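Local coordinates for protein trimethylamine-N-oxide reductase (Haemophilus influenzae, PDB 7L5I) that probably reduces trimethylamine N-oxide or related oxides at a molybdenum centre carried by two pterin guanosine dinucleotide cofactors, at residues 198-203 / 232-237; 206-211 / 242-247; 695-700 / 798-803. One frame throughout, in Å; residues are numbered along the deposited sequence.

Contact 1: 198-203 / 232-237; sequences SWESIL and IEYFKK
W199 and Y234 face each other with ring planes only 3° apart, yet slid so far that the rings barely overlap: 4.6 Å separates the centroids of the W199 five-membered ring and the Y234 ring. What lies over each ring is instead the partner's methylene. W199 CB stands 3.5 Å from the Y234 centroid, almost on the ring normal, and Y234 CB lies equally near the centroid of the W199 five-membered ring, giving two reciprocal CH-pi contacts. The F235 ring stands at 78° to the indole. The far edge of the indole points into its face in a T-shaped pair, with W199 CZ2 and F235 CZ 3.6 Å apart. The rim of the tyrosine is used as well, since L203 CD1 sits in the ring plane beside Y234 CD1, at 3.7 Å. These side chains fill the interface between two helices that run nearly parallel, and Y386 adds a further edge-to-face partner for the indole. At the polar side of the contact, the E200 chain folds back at chi2 (-65°) and brings OE2 2.7 Å from Y234 OH, which meets it from above the carboxylate plane. Water 1 donates to the same oxygen and is weakly bound by K237 NZ. Because the tyrosine hydroxyl is the donor and a lysine lies nearby, the chemistry is consistent with E200 being a charged carboxylate.

Contact 2: 206-211 / 242-247; sequences SDIIVL and GKRIIC
K243 NZ is gripped by two main-chain carbonyls at the end of helix 199-205: it donates to S206 O at 2.7 Å and also to L203 O. The ammonium meets S206 O from above the carbonyl plane, 38° out of it. CD and CE of the lysine also pass close to that oxygen, and the bend at chi3 (-79°) swings CE and NZ round it. Next comes a ladder of main-chain bonds. Its first rung is the longest, R244 N to D207 O at 3.3 Å, and the last the shortest, L211 N to I246 O at 2.7 Å; between them I209 uses its N toward R244 O and its O toward I246 N. CA-H groups of I208, I245 and V210 touch carbonyls that already accept those N-H groups (R244 O, I209 O and I246 O), and C247 CA meets L211 O. Residues 208-211 and 244-247 are thus neighbouring parallel strands of a five-stranded parallel sheet, joined by a beta-alpha-beta crossover through helix 230-240, in the manner of a Rossmann-like domain. That helix covers the face bearing I209, L211, I245 and C247, where F238 and F235 pack. On this face I209 and I245 lie side by side with CG1 atoms 3.9 Å apart; chi1 of 64° sets I209 CG1 between its backbone N and carbonyl carbon and against I245. L211 CD1 fits beside I245 CG2, at 3.8 Å, and also touches C247 SG. The other face, with I208, V210, R244 and I246, is met by helix 329-341. There I208 CG2 packs on I246 CD1 at 3.7 Å. R244 runs alongside I208, its guanidinium salt-bridged to E262 through NH2 and to D338 through NH1.

Contact 3: 695-700 / 798-803; sequences NDREPV and GVAPEV
R697 reaches across to P801 with its whole length, and its side chain can be followed outward atom by atom. CB and CG belong to the near side: CG passes N695 O at 3.4 Å, and the side chain also packs on L728 of strand 726-733. Bends at chi2 (-80°) and chi3 then redirect the chain through CD, so that NE comes back to N695 O and donates to it at 3.1 Å. This bond within the loop fixes the rotation of the guanidinium before it meets the other segment. CZ lies 3.2 Å from P801 O, because both terminal nitrogens close on that single oxygen end-on. NH1 donates to P801 O at 2.7 Å, nearly in line with the carbonyl; NH2 donates at 2.9 Å to P801 O, from well above the carbonyl plane. The oxygen itself lies in the guanidinium plane. NH1 additionally donates to K764 O, so the charged tip is shared among main-chain carbonyls. One face of the group is covered by A800 CB, which lies 3.6 Å from R697 NH2. The opposite face looks toward D696 OD1. That carboxylate oxygen, D696 OD1, in turn rests on V803 CG2, at 3.5 Å. The grip ties the extended loop that follows strand 790-795 to the turn leading into strand 699-702. Both strands belong to the mixed sheet of the molybdopterin dinucleotide-binding domain, consistent with the double-psi beta-barrel found in this domain of the DMSO reductase family.

Contacts 1 and 2 are neighbours, their centres 11 Å apart, and along the chain their segments alternate: helix 199-205 leads into strand 208-212, and helix 230-240 into strand 244-249. Packing of I202 on I209 and of F235 on L211 joins helices and strands as two layers of one parallel alpha/beta unit. Contact 3 opens much later in the sequence, its centre about 40 Å from that of contact 1 and about 39 Å from that of contact 2, with nearest atoms about 19 Å away in both cases. It joins parts of the dinucleotide-binding region near the C-terminus. The three contacts thus sample two separate regions of an enzyme that carries its molybdenum cofactor within one chain.

Contact 1: 198-203 / 232-237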
ATOM      1  N   SER A 198       1.707  -1.825 -22.849  1.00 13.50           N
ATOM      2  CA  SER A 198       2.791  -2.793 -22.820  1.00 12.61           C
ATOM      3  C   SER A 198       4.151  -2.139 -22.633  1.00 11.62           C
ATOM      4  O   SER A 198       4.521  -1.197 -23.340  1.00 13.05           O
ATOM      5  CB  SER A 198       2.829  -3.605 -24.108  1.00 14.74           C
ATOM      6  OG  SER A 198       4.006  -4.403 -24.143  1.00 14.72           O
ATOM      7  N   TRP A 199       4.944  -2.733 -21.748  1.00 11.90           N
ATOM      8  CA  TRP A 199       6.336  -2.300 -21.610  1.00 13.21           C
ATOM      9  C   TRP A 199       7.120  -2.450 -22.913  1.00 14.79           C
ATOM     10  O   TRP A 199       8.055  -1.696 -23.152  1.00 15.20           O
ATOM     11  CB  TRP A 199       7.029  -3.104 -20.508  1.00 15.39           C
ATOM     12  CG  TRP A 199       7.296  -2.326 -19.246  1.00 14.04           C
ATOM     13  CD1 TRP A 199       6.737  -2.530 -18.015  1.00 15.05           C
ATOM     14  CD2 TRP A 199       8.191  -1.209 -19.104  1.00 13.78           C
ATOM     15  NE1 TRP A 199       7.243  -1.610 -17.113  1.00 15.23           N
ATOM     16  CE2 TRP A 199       8.145  -0.807 -17.759  1.00 14.31           C
ATOM     17  CE3 TRP A 199       9.045  -0.535 -19.985  1.00 11.15           C
ATOM     18  CZ2 TRP A 199       8.913   0.267 -17.277  1.00 13.66           C
ATOM     19  CZ3 TRP A 199       9.820   0.510 -19.499  1.00 16.84           C
ATOM     20  CH2 TRP A 199       9.725   0.906 -18.170  1.00 15.97           C
ATOM     21  N   GLU A 200       6.776  -3.424 -23.767  1.00 13.17           N
ATOM     22  CA  GLU A 200       7.469  -3.504 -25.051  1.00 15.85           C
ATOM     23  C   GLU A 200       7.193  -2.267 -25.898  1.00 17.50           C
ATOM     24  O   GLU A 200       8.072  -1.808 -26.642  1.00 19.10           O
ATOM     25  CB  GLU A 200       7.058  -4.761 -25.820  1.00 14.79           C
ATOM     26  CG  GLU A 200       7.465  -6.065 -25.124  1.00 17.39           C
ATOM     27  CD  GLU A 200       8.988  -6.268 -25.019  1.00 30.32           C
ATOM     28  OE1 GLU A 200       9.749  -5.578 -25.732  1.00 32.27           O
ATOM     29  OE2 GLU A 200       9.422  -7.142 -24.229  1.00 29.13           O
ATOM     30  N   SER A 201       5.992  -1.705 -25.787  1.00 15.97           N
ATOM     31  CA  SER A 201       5.676  -0.460 -26.486  1.00 14.36           C
ATOM     32  C   SER A 201       6.479   0.708 -25.921  1.00 16.20           C
ATOM     33  O   SER A 201       6.940   1.567 -26.677  1.00 19.14           O
ATOM     34  CB  SER A 201       4.174  -0.208 -26.389  1.00 18.62           C
ATOM     35  OG  SER A 201       3.755   0.997 -27.012  1.00 20.32           O
ATOM     36  N   ILE A 202       6.624   0.775 -24.588  1.00 16.85           N
ATOM     37  CA  ILE A 202       7.443   1.820 -23.979  0.50 14.83           C
ATOM     38  C   ILE A 202       8.887   1.709 -24.483  1.00 16.29           C
ATOM     39  O   ILE A 202       9.496   2.695 -24.915  1.00 16.54           O
ATOM     40  CB  ILE A 202       7.404   1.718 -22.442  0.50 15.23           C
ATOM     41  CG1 ILE A 202       5.975   1.767 -21.887  0.50 19.37           C
ATOM     42  CG2 ILE A 202       8.247   2.829 -21.800  0.50 17.47           C
ATOM     43  CD1 ILE A 202       5.140   2.874 -22.413  0.50 20.81           C
ATOM     44  N   LEU A 203       9.451   0.501 -24.427  1.00 16.10           N
ATOM     45  CA  LEU A 203      10.848   0.332 -24.811  1.00 16.18           C
ATOM     46  C   LEU A 203      11.078   0.783 -26.241  1.00 20.05           C
ATOM     47  O   LEU A 203      12.080   1.419 -26.550  1.00 19.66           O
ATOM     48  CB  LEU A 203      11.259  -1.134 -24.667  1.00 17.25           C
ATOM     49  CG  LEU A 203      11.432  -1.775 -23.301  1.00 22.25           C
ATOM     50  CD1 LEU A 203      11.907  -3.218 -23.471  1.00 26.61           C
ATOM     51  CD2 LEU A 203      12.422  -0.991 -22.481  1.00 24.91           C
ATOM     52  N   ILE A 232      10.904  -4.562 -12.825  1.00 13.04           N
ATOM     53  CA  ILE A 232      12.224  -3.986 -12.571  1.00 13.56           C
ATOM     54  C   ILE A 232      13.162  -4.283 -13.734  1.00 14.07           C
ATOM     55  O   ILE A 232      13.933  -3.414 -14.163  1.00 15.80           O
ATOM     56  CB  ILE A 232      12.779  -4.494 -11.228  1.00 15.66           C
ATOM     57  CG1 ILE A 232      12.055  -3.786 -10.079  1.00 12.50           C
ATOM     58  CG2 ILE A 232      14.286  -4.279 -11.166  1.00 17.76           C
ATOM     59  CD1 ILE A 232      12.300  -4.376  -8.742  1.00 12.89           C
ATOM     60  N   GLU A 233      13.082  -5.488 -14.292  1.00 14.92           N
ATOM     61  CA  GLU A 233      13.877  -5.815 -15.475  1.00 16.19           C
ATOM     62  C   GLU A 233      13.590  -4.858 -16.626  1.00 19.32           C
ATOM     63  O   GLU A 233      14.508  -4.463 -17.358  1.00 16.18           O
ATOM     64  CB  GLU A 233      13.618  -7.258 -15.905  1.00 16.61           C
ATOM     65  CG  GLU A 233      14.472  -7.715 -17.066  1.00 22.90           C
ATOM     66  CD  GLU A 233      14.375  -9.217 -17.360  1.00 34.15           C
ATOM     67  OE1 GLU A 233      13.893  -9.994 -16.506  1.00 30.15           O
ATOM     68  OE2 GLU A 233      14.814  -9.621 -18.450  1.00 32.35           O
ATOM     69  N   TYR A 234      12.324  -4.476 -16.810  1.00 14.20           N
ATOM     70  CA  TYR A 234      11.990  -3.561 -17.900  1.00 13.19           C
ATOM     71  C   TYR A 234      12.528  -2.162 -17.641  1.00 13.34           C
ATOM     72  O   TYR A 234      13.025  -1.501 -18.563  1.00 13.31           O
ATOM     73  CB  TYR A 234      10.477  -3.510 -18.130  1.00 13.49           C
ATOM     74  CG  TYR A 234       9.960  -4.573 -19.073  1.00 13.62           C
ATOM     75  CD1 TYR A 234      10.328  -4.569 -20.418  1.00 17.06           C
ATOM     76  CD2 TYR A 234       9.067  -5.546 -18.626  1.00 13.98           C
ATOM     77  CE1 TYR A 234       9.855  -5.533 -21.293  1.00 19.18           C
ATOM     78  CE2 TYR A 234       8.585  -6.515 -19.497  1.00 16.35           C
ATOM     79  CZ  TYR A 234       8.977  -6.500 -20.823  1.00 21.54           C
ATOM     80  OH  TYR A 234       8.480  -7.458 -21.676  1.00 23.10           O
ATOM     81  N   PHE A 235      12.458  -1.681 -16.391  1.00 12.96           N
ATOM     82  CA  PHE A 235      13.043  -0.377 -16.091  1.00 13.53           C
ATOM     83  C   PHE A 235      14.542  -0.377 -16.373  1.00 13.64           C
ATOM     84  O   PHE A 235      15.096   0.606 -16.890  1.00 14.50           O
ATOM     85  CB  PHE A 235      12.778   0.001 -14.639  1.00 12.08           C
ATOM     86  CG  PHE A 235      11.438   0.682 -14.421  1.00 12.00           C
ATOM     87  CD1 PHE A 235      11.242   1.980 -14.841  1.00 13.03           C
ATOM     88  CD2 PHE A 235      10.396   0.008 -13.799  1.00 17.01           C
ATOM     89  CE1 PHE A 235      10.037   2.611 -14.659  1.00 13.42           C
ATOM     90  CE2 PHE A 235       9.172   0.624 -13.611  1.00 12.72           C
ATOM     91  CZ  PHE A 235       8.980   1.934 -14.050  1.00 13.55           C
ATOM     92  N   LYS A 236      15.219  -1.470 -16.023  1.00 13.90           N
ATOM     93  CA  LYS A 236      16.651  -1.584 -16.298  1.00 14.88           C
ATOM     94  C   LYS A 236      16.926  -1.574 -17.797  1.00 16.33           C
ATOM     95  O   LYS A 236      17.893  -0.950 -18.255  1.00 16.58           O
ATOM     96  CB  LYS A 236      17.204  -2.853 -15.648  1.00 19.45           C
ATOM     97  CG  LYS A 236      17.198  -2.817 -14.110  1.00 19.49           C
ATOM     98  CD  LYS A 236      18.366  -2.024 -13.558  1.00 24.32           C
ATOM     99  CE  LYS A 236      19.658  -2.796 -13.732  1.00 36.03           C
ATOM    100  NZ  LYS A 236      20.772  -2.060 -13.096  1.00 38.61           N
ATOM    101  N   LYS A 237      16.099  -2.280 -18.577  1.00 16.49           N
ATOM    102  CA  LYS A 237      16.271  -2.271 -20.023  1.00 17.04           C
ATOM    103  C   LYS A 237      16.075  -0.877 -20.579  1.00 15.39           C
ATOM    104  O   LYS A 237      16.795  -0.452 -21.506  1.00 16.41           O
ATOM    105  CB  LYS A 237      15.286  -3.228 -20.685  1.00 19.36           C
ATOM    106  CG  LYS A 237      15.583  -4.680 -20.498  1.00 36.38           C
ATOM    107  CD  LYS A 237      14.674  -5.501 -21.396  1.00 57.36           C
ATOM    108  CE  LYS A 237      14.645  -6.956 -20.981  1.00 51.68           C
ATOM    109  NZ  LYS A 237      13.238  -7.455 -20.825  1.00 47.03           N
TER
HETATM  110  O   HOH W   1      12.570  -6.281 -23.804  1.00 62.55           O

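Contact 2: 206-211 / 242-247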
ATOM      1  N   SER A 206       8.750   5.002 -26.403  1.00 15.83           N
ATOM      2  CA  SER A 206       8.851   6.142 -25.499  1.00 15.41           C
ATOM      3  C   SER A 206      10.242   6.772 -25.557  1.00 18.89           C
ATOM      4  O   SER A 206      11.251   6.092 -25.376  1.00 22.62           O
ATOM      5  CB  SER A 206       8.570   5.749 -24.050  1.00 16.98           C
ATOM      6  OG  SER A 206       7.251   5.243 -23.870  1.00 18.25           O
ATOM      7  N   ASP A 207      10.287   8.084 -25.770  1.00 15.96           N
ATOM      8  CA  ASP A 207      11.544   8.817 -25.651  1.00 18.22           C
ATOM      9  C   ASP A 207      11.845   9.228 -24.213  1.00 17.47           C
ATOM     10  O   ASP A 207      13.015   9.367 -23.833  1.00 18.19           O
ATOM     11  CB  ASP A 207      11.494  10.076 -26.510  1.00 19.52           C
ATOM     12  CG  ASP A 207      11.296   9.772 -27.968  1.00 31.31           C
ATOM     13  OD1 ASP A 207      12.083   8.950 -28.503  1.00 27.96           O
ATOM     14  OD2 ASP A 207      10.364  10.371 -28.573  1.00 28.90           O
ATOM     15  N   ILE A 208      10.801   9.488 -23.430  1.00 13.91           N
ATOM     16  CA  ILE A 208      10.916   9.946 -22.058  1.00 14.76           C
ATOM     17  C   ILE A 208       9.914   9.167 -21.225  1.00 15.43           C
ATOM     18  O   ILE A 208       8.746   9.060 -21.621  1.00 14.81           O
ATOM     19  CB  ILE A 208      10.630  11.453 -21.912  1.00 15.26           C
ATOM     20  CG1 ILE A 208      11.501  12.280 -22.856  1.00 17.32           C
ATOM     21  CG2 ILE A 208      10.798  11.914 -20.448  1.00 18.99           C
ATOM     22  CD1 ILE A 208      11.138  13.773 -22.836  1.00 23.69           C
ATOM     23  N   ILE A 209      10.342   8.675 -20.070  1.00 14.82           N
ATOM     24  CA  ILE A 209       9.410   8.255 -19.027  1.00 14.64           C
ATOM     25  C   ILE A 209       9.622   9.148 -17.817  1.00 14.76           C
ATOM     26  O   ILE A 209      10.758   9.400 -17.406  1.00 14.31           O
ATOM     27  CB  ILE A 209       9.539   6.768 -18.662  1.00 13.84           C
ATOM     28  CG1 ILE A 209      10.885   6.417 -18.054  1.00 14.57           C
ATOM     29  CG2 ILE A 209       9.296   5.903 -19.912  1.00 15.25           C
ATOM     30  CD1 ILE A 209      11.012   4.906 -17.737  1.00 19.27           C
ATOM     31  N   VAL A 210       8.526   9.613 -17.252  1.00 13.46           N
ATOM     32  CA  VAL A 210       8.535  10.478 -16.085  1.00 11.86           C
ATOM     33  C   VAL A 210       7.986   9.693 -14.911  1.00 14.83           C
ATOM     34  O   VAL A 210       6.807   9.319 -14.881  1.00 16.02           O
ATOM     35  CB  VAL A 210       7.727  11.751 -16.333  1.00 15.19           C
ATOM     36  CG1 VAL A 210       7.835  12.673 -15.150  1.00 14.06           C
ATOM     37  CG2 VAL A 210       8.221  12.417 -17.617  1.00 13.91           C
ATOM     38  N   LEU A 211       8.846   9.438 -13.940  1.00 13.71           N
ATOM     39  CA  LEU A 211       8.460   8.763 -12.706  1.00 11.08           C
ATOM     40  C   LEU A 211       8.012   9.844 -11.737  1.00 15.48           C
ATOM     41  O   LEU A 211       8.828  10.476 -11.065  1.00 17.37           O
ATOM     42  CB  LEU A 211       9.619   7.929 -12.168  1.00 13.04           C
ATOM     43  CG  LEU A 211       9.956   6.768 -13.092  1.00 17.00           C
ATOM     44  CD1 LEU A 211      11.212   6.070 -12.732  1.00 18.03           C
ATOM     45  CD2 LEU A 211       8.813   5.779 -13.025  1.00 22.31           C
ATOM     46  N   GLY A 242      19.465   4.057 -22.952  1.00 16.88           N
ATOM     47  CA  GLY A 242      19.934   5.416 -23.007  1.00 17.72           C
ATOM     48  C   GLY A 242      18.860   6.466 -23.089  1.00 21.54           C
ATOM     49  O   GLY A 242      19.186   7.656 -23.145  1.00 23.37           O
ATOM     50  N   LYS A 243      17.587   6.078 -23.095  1.00 17.94           N
ATOM     51  CA  LYS A 243      16.533   7.080 -23.183  1.00 19.42           C
ATOM     52  C   LYS A 243      16.289   7.714 -21.821  1.00 18.36           C
ATOM     53  O   LYS A 243      16.798   7.261 -20.805  1.00 19.69           O
ATOM     54  CB  LYS A 243      15.283   6.455 -23.790  1.00 21.48           C
ATOM     55  CG  LYS A 243      15.581   6.096 -25.257  1.00 25.76           C
ATOM     56  CD  LYS A 243      14.373   5.802 -26.089  1.00 27.69           C
ATOM     57  CE  LYS A 243      13.886   4.427 -25.820  1.00 26.32           C
ATOM     58  NZ  LYS A 243      12.673   4.134 -26.650  1.00 25.38           N
ATOM     59  N   ARG A 244      15.551   8.827 -21.835  1.00 17.74           N
ATOM     60  CA  ARG A 244      15.486   9.724 -20.689  1.00 17.04           C
ATOM     61  C   ARG A 244      14.521   9.214 -19.626  1.00 17.69           C
ATOM     62  O   ARG A 244      13.369   8.864 -19.923  1.00 15.44           O
ATOM     63  CB  ARG A 244      15.037  11.118 -21.109  1.00 19.10           C
ATOM     64  CG  ARG A 244      16.128  12.060 -21.533  1.00 37.01           C
ATOM     65  CD  ARG A 244      15.549  13.460 -21.783  1.00 27.50           C
ATOM     66  NE  ARG A 244      15.546  14.299 -20.585  1.00 27.24           N
ATOM     67  CZ  ARG A 244      14.971  15.502 -20.515  1.00 25.78           C
ATOM     68  NH1 ARG A 244      14.321  15.986 -21.561  1.00 24.85           N
ATOM     69  NH2 ARG A 244      15.039  16.216 -19.404  1.00 29.62           N
ATOM     70  N   ILE A 245      15.001   9.198 -18.385  1.00 17.76           N
ATOM     71  CA  ILE A 245      14.202   8.909 -17.204  1.00 14.79           C
ATOM     72  C   ILE A 245      14.276  10.127 -16.295  1.00 17.23           C
ATOM     73  O   ILE A 245      15.375  10.584 -15.936  1.00 17.70           O
ATOM     74  CB  ILE A 245      14.683   7.653 -16.474  1.00 14.79           C
ATOM     75  CG1 ILE A 245      14.698   6.451 -17.418  1.00 17.02           C
ATOM     76  CG2 ILE A 245      13.788   7.360 -15.270  1.00 15.36           C
ATOM     77  CD1 ILE A 245      15.349   5.228 -16.828  1.00 18.81           C
ATOM     78  N   ILE A 246      13.115  10.658 -15.934  1.00 16.47           N
ATOM     79  CA  ILE A 246      12.994  11.822 -15.069  1.00 15.65           C
ATOM     80  C   ILE A 246      12.220  11.417 -13.822  1.00 18.00           C
ATOM     81  O   ILE A 246      11.124  10.869 -13.924  1.00 17.92           O
ATOM     82  CB  ILE A 246      12.278  12.971 -15.794  1.00 16.94           C
ATOM     83  CG1 ILE A 246      13.001  13.301 -17.101  1.00 17.86           C
ATOM     84  CG2 ILE A 246      12.197  14.187 -14.888  1.00 19.67           C
ATOM     85  CD1 ILE A 246      12.249  14.266 -17.973  1.00 18.94           C
ATOM     86  N   CYS A 247      12.777  11.705 -12.651  1.00 15.99           N
ATOM     87  CA  CYS A 247      12.122  11.391 -11.388  1.00 15.87           C
ATOM     88  C   CYS A 247      11.752  12.696 -10.686  1.00 16.32           C
ATOM     89  O   CYS A 247      12.631  13.509 -10.382  1.00 16.47           O
ATOM     90  CB  CYS A 247      13.031  10.579 -10.468  1.00 19.18           C
ATOM     91  SG  CYS A 247      13.385   8.902 -11.019  1.00 23.17           S
TER

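Contact 3: 695-700 / 798-803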
ATOM      1  N   ASN A 695      22.193   3.714  14.253  1.00 27.97           N
ATOM      2  CA  ASN A 695      22.247   3.815  15.708  1.00 26.55           C
ATOM      3  C   ASN A 695      21.045   3.116  16.330  1.00 28.81           C
ATOM      4  O   ASN A 695      20.429   3.609  17.283  1.00 26.77           O
ATOM      5  CB  ASN A 695      22.320   5.281  16.142  1.00 25.95           C
ATOM      6  CG  ASN A 695      23.316   5.498  17.234  1.00 33.79           C
ATOM      7  OD1 ASN A 695      23.392   4.701  18.170  1.00 36.76           O
ATOM      8  ND2 ASN A 695      24.099   6.572  17.127  1.00 37.07           N
ATOM      9  N   ASP A 696      20.681   1.973  15.733  1.00 31.37           N
ATOM     10  CA  ASP A 696      19.592   1.118  16.189  1.00 28.29           C
ATOM     11  C   ASP A 696      18.230   1.801  16.107  1.00 28.50           C
ATOM     12  O   ASP A 696      17.311   1.459  16.854  1.00 26.34           O
ATOM     13  CB  ASP A 696      19.849   0.607  17.615  1.00 35.02           C
ATOM     14  CG  ASP A 696      18.893  -0.516  18.010  1.00 65.82           C
ATOM     15  OD1 ASP A 696      17.983  -0.271  18.835  1.00 66.22           O
ATOM     16  OD2 ASP A 696      19.024  -1.636  17.461  1.00 68.66           O
ATOM     17  N   ARG A 697      18.068   2.758  15.186  1.00 24.25           N
ATOM     18  CA  ARG A 697      16.779   3.382  14.951  1.00 22.36           C
ATOM     19  C   ARG A 697      16.490   3.382  13.457  1.00 17.28           C
ATOM     20  O   ARG A 697      17.383   3.174  12.633  1.00 17.76           O
ATOM     21  CB  ARG A 697      16.684   4.850  15.418  1.00 23.22           C
ATOM     22  CG  ARG A 697      17.489   5.226  16.628  1.00 25.67           C
ATOM     23  CD  ARG A 697      16.816   4.822  17.900  1.00 25.60           C
ATOM     24  NE  ARG A 697      17.812   4.310  18.827  1.00 20.82           N
ATOM     25  CZ  ARG A 697      17.538   3.850  20.035  1.00 26.53           C
ATOM     26  NH1 ARG A 697      16.278   3.840  20.474  1.00 19.50           N
ATOM     27  NH2 ARG A 697      18.532   3.403  20.787  1.00 26.81           N
ATOM     28  N   GLU A 698      15.239   3.651  13.136  1.00 18.43           N
ATOM     29  CA  GLU A 698      14.862   3.923  11.761  1.00 16.80           C
ATOM     30  C   GLU A 698      15.634   5.139  11.255  1.00 16.28           C
ATOM     31  O   GLU A 698      15.746   6.149  11.970  1.00 17.61           O
ATOM     32  CB  GLU A 698      13.360   4.167  11.696  1.00 17.61           C
ATOM     33  CG  GLU A 698      12.794   4.286  10.287  1.00 18.15           C
ATOM     34  CD  GLU A 698      12.777   2.947   9.552  1.00 21.58           C
ATOM     35  OE1 GLU A 698      12.974   1.885  10.209  1.00 17.71           O
ATOM     36  OE2 GLU A 698      12.599   2.963   8.307  1.00 18.86           O
ATOM     37  N   PRO A 699      16.157   5.102  10.035  1.00 14.21           N
ATOM     38  CA  PRO A 699      16.865   6.272   9.510  1.00 15.80           C
ATOM     39  C   PRO A 699      15.898   7.354   9.078  1.00 17.25           C
ATOM     40  O   PRO A 699      14.805   7.089   8.565  1.00 15.34           O
ATOM     41  CB  PRO A 699      17.637   5.705   8.305  1.00 16.75           C
ATOM     42  CG  PRO A 699      16.808   4.499   7.854  1.00 21.25           C
ATOM     43  CD  PRO A 699      16.242   3.939   9.132  1.00 15.49           C
ATOM     44  N   VAL A 700      16.324   8.608   9.281  1.00 15.83           N
ATOM     45  CA  VAL A 700      15.613   9.775   8.765  1.00 16.71           C
ATOM     46  C   VAL A 700      16.575  10.538   7.873  1.00 17.33           C
ATOM     47  O   VAL A 700      17.711  10.811   8.274  1.00 16.60           O
ATOM     48  CB  VAL A 700      15.054  10.664   9.889  1.00 16.07           C
ATOM     49  CG1 VAL A 700      16.153  11.140  10.848  1.00 19.64           C
ATOM     50  CG2 VAL A 700      14.329  11.851   9.308  1.00 15.65           C
ATOM     51  N   GLY A 798      22.439  12.166  25.096  1.00 28.94           N
ATOM     52  CA  GLY A 798      22.670  11.169  26.122  1.00 35.83           C
ATOM     53  C   GLY A 798      22.394   9.737  25.690  1.00 31.78           C
ATOM     54  O   GLY A 798      22.228   9.411  24.513  1.00 32.72           O
ATOM     55  N   VAL A 799      22.368   8.869  26.719  1.00 32.93           N
ATOM     56  CA  VAL A 799      22.079   7.453  26.551  1.00 31.28           C
ATOM     57  C   VAL A 799      20.712   7.270  25.920  1.00 25.91           C
ATOM     58  O   VAL A 799      19.704   7.766  26.433  1.00 26.48           O
ATOM     59  CB  VAL A 799      22.123   6.766  27.936  1.00 34.79           C
ATOM     60  CG1 VAL A 799      21.879   5.274  27.829  1.00 32.58           C
ATOM     61  CG2 VAL A 799      23.439   7.076  28.649  1.00 41.41           C
ATOM     62  N   ALA A 800      20.664   6.516  24.801  1.00 31.58           N
ATOM     63  CA  ALA A 800      19.390   6.307  24.121  1.00 26.07           C
ATOM     64  C   ALA A 800      18.728   5.014  24.587  1.00 23.33           C
ATOM     65  O   ALA A 800      19.413   4.042  24.929  1.00 26.38           O
ATOM     66  CB  ALA A 800      19.601   6.263  22.612  1.00 30.13           C
ATOM     67  N   PRO A 801      17.397   4.957  24.619  1.00 18.16           N
ATOM     68  CA  PRO A 801      16.732   3.757  25.124  1.00 19.52           C
ATOM     69  C   PRO A 801      16.788   2.588  24.151  1.00 24.35           C
ATOM     70  O   PRO A 801      16.727   2.751  22.934  1.00 24.01           O
ATOM     71  CB  PRO A 801      15.280   4.218  25.333  1.00 19.43           C
ATOM     72  CG  PRO A 801      15.113   5.324  24.397  1.00 20.64           C
ATOM     73  CD  PRO A 801      16.438   6.033  24.326  1.00 19.85           C
ATOM     74  N   GLU A 802      16.892   1.386  24.722  1.00 22.78           N
ATOM     75  CA  GLU A 802      16.867   0.165  23.924  1.00 28.74           C
ATOM     76  C   GLU A 802      15.490  -0.085  23.312  1.00 29.46           C
ATOM     77  O   GLU A 802      14.458   0.087  23.962  1.00 25.10           O
ATOM     78  CB  GLU A 802      17.259  -1.030  24.800  1.00 35.21           C
ATOM     79  CG  GLU A 802      18.704  -0.988  25.288  1.00 63.39           C
ATOM     80  CD  GLU A 802      19.033  -2.101  26.273  1.00 80.29           C
ATOM     81  OE1 GLU A 802      18.104  -2.828  26.700  1.00 63.64           O
ATOM     82  OE2 GLU A 802      20.227  -2.239  26.618  1.00 62.64           O
ATOM     83  N   VAL A 803      15.483  -0.491  22.040  1.00 23.00           N
ATOM     84  CA  VAL A 803      14.252  -0.944  21.392  1.00 21.07           C
ATOM     85  C   VAL A 803      13.894  -2.330  21.911  1.00 24.40           C
ATOM     86  O   VAL A 803      14.698  -3.267  21.848  1.00 26.24           O
ATOM     87  CB  VAL A 803      14.440  -0.926  19.868  1.00 21.88           C
ATOM     88  CG1 VAL A 803      13.264  -1.568  19.135  1.00 20.63           C
ATOM     89  CG2 VAL A 803      14.652   0.521  19.390  1.00 20.89           C
TER